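Local coordinates for protein LRA-12 (PDB 5AEB) that hydrolyses beta-lactam antibiotics, carbapenems among them, as a class B3 metallo-beta-lactamase with two zinc ions in its active site, at residues Thr77-Thr82 against Lys103-Glu108; Thr82-Tyr87 against Gly160-Ser165. All coordinates share one frame; numbering follows the deposited sequence.

Overall arrangement
Contact 1 is a parallel strand pair, and contact 2 is the zinc site reached where the first of those strands ends. T82 belongs to both: strand 77-81 ends just before this residue, and the chain goes on at once to the zinc ligands Q84 and H86. The centres of the two contacts are about 13 Å apart, and the side chain of T82 lies about 9 Å from a bound zinc. The partner segments also meet, since D107 CB at the end of strand 103-107 sits 3.0 Å from G164 O in 160-165. E108, just beyond, binds a separate cobalt ion with H141, distinct from the two active-site zincs.

Contact 1: Thr77-Thr82 against Lys103-Glu108; sequences TKILLT and KLMADE. With CO (cobalt (II) ion), chain G.
Parallel strand pairing joins 77-81 to 103-107 in the mixed sheet that forms one half of the metallo-beta-lactamase alpha-beta/beta-alpha sandwich. Helix 93-100 lies in the connection between the strands and packs on L80, as expected of a beta-alpha-beta crossover. The segment axes come within 4.7 Å at 26°, and three backbone bonds set the register: K103 N to K78 O at 3.0 Å, and L80 N to K103 O and M105 N to L80 O, both at 2.9 Å.

On one face, I79, L81 and M105 pack together and meet I146 of the second sheet, so this side looks into the middle of the sandwich. With CG beside its backbone N (chi1 -49°) and the chain extended beyond, M105 reaches across I79; its CE ends 4.0 Å from I79 CD1, while SD lies near I79 CG2. L81 uses its CD2 branch instead, 3.7 Å from M105 CB. On the other face L104 turns CD1 over the L80 carbonyl, 3.5 Å from L80 O, and L80 itself faces the helix.

Beyond L81 the strands part, and waters replace direct pairing. One water accepts a hydrogen bond from T82 N and donates one to M105 O; another donates to T82 O and accepts from D107 N. At the far end E108 holds a cobalt ion with both carboxylate oxygens, with H141 completing the protein ligands; the grip is unequal, OE2 of E108 lying 1.9 Å from cobalt and OE1 2.4 Å.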
loop_
_atom_site.group_PDB
_atom_site.type_symbol
_atom_site.label_atom_id
_atom_site.label_comp_id
_atom_site.label_asym_id
_atom_site.label_seq_id
_atom_site.Cartn_x
_atom_site.Cartn_y
_atom_site.Cartn_z
ATOM N N THR A 77 0.677 16.023 -8.504
ATOM C CA THR A 77 0.201 14.645 -8.369
ATOM C C THR A 77 -0.479 14.192 -9.641
ATOM O O THR A 77 -1.433 14.821 -10.080
ATOM C CB THR A 77 -0.742 14.466 -7.160
ATOM O OG1 THR A 77 -0.057 14.862 -5.971
ATOM C CG2 THR A 77 -1.159 13.008 -6.992
ATOM N N LYS A 78 0.035 13.137 -10.266
ATOM C CA LYS A 78 -0.526 12.679 -11.543
ATOM C C LYS A 78 -1.224 11.339 -11.433
ATOM O O LYS A 78 -2.177 11.072 -12.159
ATOM C CB LYS A 78 0.554 12.562 -12.613
ATOM C CG LYS A 78 1.192 13.839 -13.112
ATOM C CD LYS A 78 0.231 14.973 -13.463
ATOM C CE LYS A 78 1.040 16.131 -14.059
ATOM N NZ LYS A 78 0.768 17.478 -13.431
ATOM N N ILE A 79 -0.732 10.507 -10.517
ATOM C CA ILE A 79 -1.162 9.117 -10.374
ATOM C C ILE A 79 -1.360 8.773 -8.889
ATOM O O ILE A 79 -0.578 9.192 -8.028
ATOM C CB ILE A 79 -0.201 8.116 -11.058
ATOM C CG1 ILE A 79 -0.053 8.455 -12.556
ATOM C CG2 ILE A 79 -0.692 6.675 -10.845
ATOM C CD1 ILE A 79 0.864 7.528 -13.343
ATOM N N LEU A 80 -2.467 8.084 -8.625
ATOM C CA LEU A 80 -2.817 7.525 -7.327
ATOM C C LEU A 80 -2.873 6.004 -7.449
ATOM O O LEU A 80 -3.544 5.460 -8.347
ATOM C CB LEU A 80 -4.203 8.052 -6.875
ATOM C CG LEU A 80 -4.352 9.583 -6.826
ATOM C CD1 LEU A 80 -5.795 9.978 -6.565
ATOM C CD2 LEU A 80 -3.404 10.202 -5.795
ATOM N N LEU A 81 -2.181 5.331 -6.539
ATOM C CA LEU A 81 -2.200 3.880 -6.436
ATOM C C LEU A 81 -2.579 3.419 -5.021
ATOM O O LEU A 81 -2.473 4.194 -4.065
ATOM C CB LEU A 81 -0.827 3.316 -6.808
ATOM C CG LEU A 81 -0.254 3.708 -8.179
ATOM C CD1 LEU A 81 1.202 3.273 -8.295
ATOM C CD2 LEU A 81 -1.098 3.085 -9.284
ATOM N N THR A 82 -2.998 2.160 -4.897
ATOM C CA THR A 82 -3.146 1.546 -3.590
ATOM C C THR A 82 -2.696 0.098 -3.625
ATOM O O THR A 82 -2.812 -0.558 -4.652
ATOM C CB THR A 82 -4.596 1.637 -3.017
ATOM O OG1 THR A 82 -4.654 1.081 -1.675
ATOM C CG2 THR A 82 -5.605 0.859 -3.909
ATOM N N LYS A 103 -5.146 10.524 -11.895
ATOM C CA LYS A 103 -5.744 9.252 -12.344
ATOM C C LYS A 103 -5.510 8.182 -11.268
ATOM O O LYS A 103 -4.361 7.985 -10.782
ATOM C CB LYS A 103 -5.129 8.817 -13.686
ATOM C CG LYS A 103 -5.600 9.686 -14.858
ATOM C CD LYS A 103 -5.040 9.213 -16.206
ATOM C CE LYS A 103 -5.758 9.888 -17.389
ATOM N NZ LYS A 103 -4.879 9.903 -18.605
ATOM N N LEU A 104 -6.577 7.502 -10.873
ATOM C CA LEU A 104 -6.447 6.426 -9.914
ATOM C C LEU A 104 -6.324 5.117 -10.679
ATOM O O LEU A 104 -7.138 4.812 -11.569
ATOM C CB LEU A 104 -7.643 6.401 -8.958
ATOM C CG LEU A 104 -7.883 5.085 -8.211
ATOM C CD1 LEU A 104 -6.817 4.807 -7.150
ATOM C CD2 LEU A 104 -9.255 5.178 -7.570
ATOM N N MET A 105 -5.272 4.359 -10.385
ATOM C CA MET A 105 -5.099 3.081 -11.047
ATOM C C MET A 105 -5.185 1.982 -10.012
ATOM O O MET A 105 -4.549 2.046 -8.961
ATOM C CB MET A 105 -3.792 3.037 -11.816
ATOM C CG MET A 105 -3.614 4.266 -12.681
ATOM S SD MET A 105 -2.169 4.094 -13.723
ATOM C CE MET A 105 -2.320 5.602 -14.701
ATOM N N ALA A 106 -5.986 0.967 -10.299
ATOM C CA ALA A 106 -6.237 -0.059 -9.296
ATOM C C ALA A 106 -6.240 -1.474 -9.857
ATOM O O ALA A 106 -6.681 -1.714 -10.993
ATOM C CB ALA A 106 -7.543 0.239 -8.548
ATOM N N ASP A 107 -5.725 -2.406 -9.052
ATOM C CA ASP A 107 -5.824 -3.825 -9.358
ATOM C C ASP A 107 -7.311 -4.110 -9.615
ATOM O O ASP A 107 -8.173 -3.828 -8.771
ATOM C CB ASP A 107 -5.279 -4.640 -8.194
ATOM C CG ASP A 107 -5.177 -6.129 -8.488
ATOM O OD1 ASP A 107 -6.196 -6.743 -8.940
ATOM O OD2 ASP A 107 -4.095 -6.702 -8.219
ATOM N N GLU A 108 -7.603 -4.632 -10.801
ATOM C CA GLU A 108 -8.962 -5.018 -11.157
ATOM C C GLU A 108 -9.704 -5.778 -10.043
ATOM O O GLU A 108 -10.884 -5.556 -9.849
ATOM C CB GLU A 108 -8.960 -5.872 -12.410
ATOM C CG GLU A 108 -10.261 -5.791 -13.203
ATOM C CD GLU A 108 -10.102 -6.373 -14.603
ATOM O OE1 GLU A 108 -9.416 -7.398 -14.782
ATOM O OE2 GLU A 108 -10.647 -5.831 -15.552
HETATM CO CO CO G . -9.337 -6.248 -16.898
HETATM O O HOH W 1 -3.115 0.695 -7.388
HETATM O O HOH W 2 -4.649 -1.687 -6.531
#

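Contact 2: Thr82-Tyr87 against Gly160-Ser165; sequences TTQAHY and GHTKGS. With ZN (zinc ion), chain D.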
loop_
_atom_site.group_PDB
_atom_site.type_symbol
_atom_site.label_atom_id
_atom_site.label_comp_id
_atom_site.label_asym_id
_atom_site.label_seq_id
_atom_site.Cartn_x
_atom_site.Cartn_y
_atom_site.Cartn_z
ATOM N N THR A 82 -2.998 2.160 -4.897
ATOM C CA THR A 82 -3.146 1.546 -3.590
ATOM C C THR A 82 -2.696 0.098 -3.625
ATOM O O THR A 82 -2.812 -0.558 -4.652
ATOM C CB THR A 82 -4.596 1.637 -3.017
ATOM O OG1 THR A 82 -4.654 1.081 -1.675
ATOM C CG2 THR A 82 -5.605 0.859 -3.909
ATOM N N THR A 83 -2.205 -0.404 -2.497
ATOM C CA THR A 83 -1.856 -1.820 -2.391
ATOM C C THR A 83 -3.036 -2.730 -1.988
ATOM O O THR A 83 -2.890 -3.973 -1.957
ATOM C CB THR A 83 -0.730 -1.984 -1.379
ATOM O OG1 THR A 83 -1.124 -1.334 -0.157
ATOM C CG2 THR A 83 0.562 -1.305 -1.934
ATOM N N GLN A 84 -4.202 -2.139 -1.710
ATOM C CA GLN A 84 -5.142 -2.809 -0.840
ATOM C C GLN A 84 -6.414 -1.984 -0.696
ATOM O O GLN A 84 -6.344 -0.883 -0.142
ATOM C CB GLN A 84 -4.482 -2.787 0.581
ATOM C CG GLN A 84 -4.594 -4.031 1.330
ATOM C CD GLN A 84 -4.355 -3.817 2.789
ATOM O OE1 GLN A 84 -5.332 -3.622 3.556
ATOM N NE2 GLN A 84 -3.050 -3.885 3.217
ATOM N N ALA A 85 -7.581 -2.540 -1.024
ATOM C CA ALA A 85 -8.805 -1.744 -0.852
ATOM C C ALA A 85 -9.465 -1.897 0.528
ATOM O O ALA A 85 -10.537 -2.499 0.665
ATOM C CB ALA A 85 -9.803 -2.026 -1.971
ATOM N N HIS A 86 -8.796 -1.383 1.557
ATOM C CA HIS A 86 -9.346 -1.332 2.897
ATOM C C HIS A 86 -9.314 0.087 3.337
ATOM O O HIS A 86 -8.452 0.837 2.912
ATOM C CB HIS A 86 -8.531 -2.160 3.892
ATOM C CG HIS A 86 -8.865 -3.633 3.902
ATOM N ND1 HIS A 86 -8.011 -4.567 4.388
ATOM C CD2 HIS A 86 -9.994 -4.322 3.460
ATOM C CE1 HIS A 86 -8.573 -5.788 4.242
ATOM N NE2 HIS A 86 -9.795 -5.629 3.698
ATOM N N TYR A 87 -10.218 0.427 4.256
ATOM C CA TYR A 87 -10.406 1.811 4.701
ATOM C C TYR A 87 -9.171 2.436 5.328
ATOM O O TYR A 87 -9.034 3.656 5.289
ATOM C CB TYR A 87 -11.596 1.932 5.671
ATOM C CG TYR A 87 -11.328 1.395 7.062
ATOM C CD1 TYR A 87 -11.487 0.037 7.352
ATOM C CD2 TYR A 87 -10.881 2.239 8.085
ATOM C CE1 TYR A 87 -11.232 -0.466 8.627
ATOM C CE2 TYR A 87 -10.626 1.753 9.363
ATOM C CZ TYR A 87 -10.804 0.408 9.637
ATOM O OH TYR A 87 -10.537 -0.077 10.923
ATOM N N GLY A 160 -5.536 -11.954 -1.726
ATOM C CA GLY A 160 -5.814 -12.768 -0.545
ATOM C C GLY A 160 -6.242 -11.853 0.561
ATOM O O GLY A 160 -7.369 -11.951 1.026
ATOM N N HIS A 161 -5.333 -10.963 0.982
ATOM C CA HIS A 161 -5.684 -9.890 1.931
ATOM C C HIS A 161 -6.929 -9.190 1.431
ATOM O O HIS A 161 -7.885 -8.987 2.207
ATOM C CB HIS A 161 -4.563 -8.889 2.139
ATOM C CG HIS A 161 -4.851 -7.863 3.243
ATOM N ND1 HIS A 161 -4.650 -8.121 4.543
ATOM C CD2 HIS A 161 -5.360 -6.560 3.180
ATOM C CE1 HIS A 161 -5.005 -7.060 5.281
ATOM N NE2 HIS A 161 -5.432 -6.091 4.442
ATOM N N THR A 162 -6.916 -8.803 0.148
ATOM C CA THR A 162 -8.117 -8.395 -0.552
ATOM C C THR A 162 -8.125 -9.167 -1.868
ATOM O O THR A 162 -7.118 -9.796 -2.245
ATOM C CB THR A 162 -8.267 -6.850 -0.754
ATOM O OG1 THR A 162 -7.231 -6.342 -1.616
ATOM C CG2 THR A 162 -8.228 -6.132 0.541
ATOM N N LYS A 163 -9.259 -9.161 -2.557
ATOM C CA LYS A 163 -9.328 -9.854 -3.847
ATOM C C LYS A 163 -8.357 -9.212 -4.873
ATOM O O LYS A 163 -7.948 -9.874 -5.814
ATOM C CB LYS A 163 -10.754 -9.860 -4.386
ATOM C CG LYS A 163 -11.760 -10.501 -3.445
ATOM C CD LYS A 163 -13.125 -10.623 -4.116
ATOM C CE LYS A 163 -14.187 -11.024 -3.089
ATOM N NZ LYS A 163 -15.148 -11.993 -3.692
ATOM N N GLY A 164 -8.037 -7.925 -4.701
ATOM C CA GLY A 164 -7.124 -7.236 -5.604
ATOM C C GLY A 164 -5.893 -6.655 -4.921
ATOM O O GLY A 164 -5.281 -5.727 -5.439
ATOM N N SER A 165 -5.519 -7.150 -3.752
ATOM C CA SER A 165 -4.336 -6.572 -3.124
ATOM C C SER A 165 -3.099 -6.848 -4.001
ATOM O O SER A 165 -3.043 -7.844 -4.761
ATOM C CB SER A 165 -4.161 -6.979 -1.649
ATOM O OG SER A 165 -4.482 -8.335 -1.409
HETATM ZN ZN ZN D . -6.156 -4.539 4.880
HETATM O O HOH W 3 -5.557 -3.276 6.131
#
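The first zinc site of the metallo-beta-lactamase brings these two loops together: Q84 and H86, which follow strand 77-81, share one zinc ion with H161 from the loop before strand 166-173. Zinc is bound by Q84 OE1 (1.8 Å), H86 ND1 (1.9 Å), H161 NE2 (1.8 Å) and a water, a four-ligand shell in which the donor atoms are drawn close together by the metal rather than by hydrogen bonds to one another. The two histidines coordinate through different nitrogens. Their rings meet obliquely, with planes at 66°, and the Q84 amide is turned 63° from the H161 ring, whose edge OE1 approaches near the ring plane.

T162 covers one face of the H86 imidazole: its methyl CG2 makes a CH-pi contact 3.7 Å from the ring centroid, offset toward the rim near NE2. That placement follows from chi1 of 65°, which sets CG2 beside the backbone N and OG1 between N and the carbonyl carbon, where the hydroxyl bonds D110. The same aspartate takes the N-H of A85, so D110 bridges the two loops.

Within 160-165, a type I turn from T162 to S165 folds the loop back, and T162 N donates a nearly straight bond of 2.9 Å to S165 OG. S165 CA in turn makes a CA-H...O contact with T83 O. The second zinc is held nearby by D88, H89 and H227. Two metals bridging loops at one edge of the sandwich are characteristic of the metallo-beta-lactamase fold, with glutamine in the first position of the H-x-H-x-D-H motif, here Q-x-H-x-D-H.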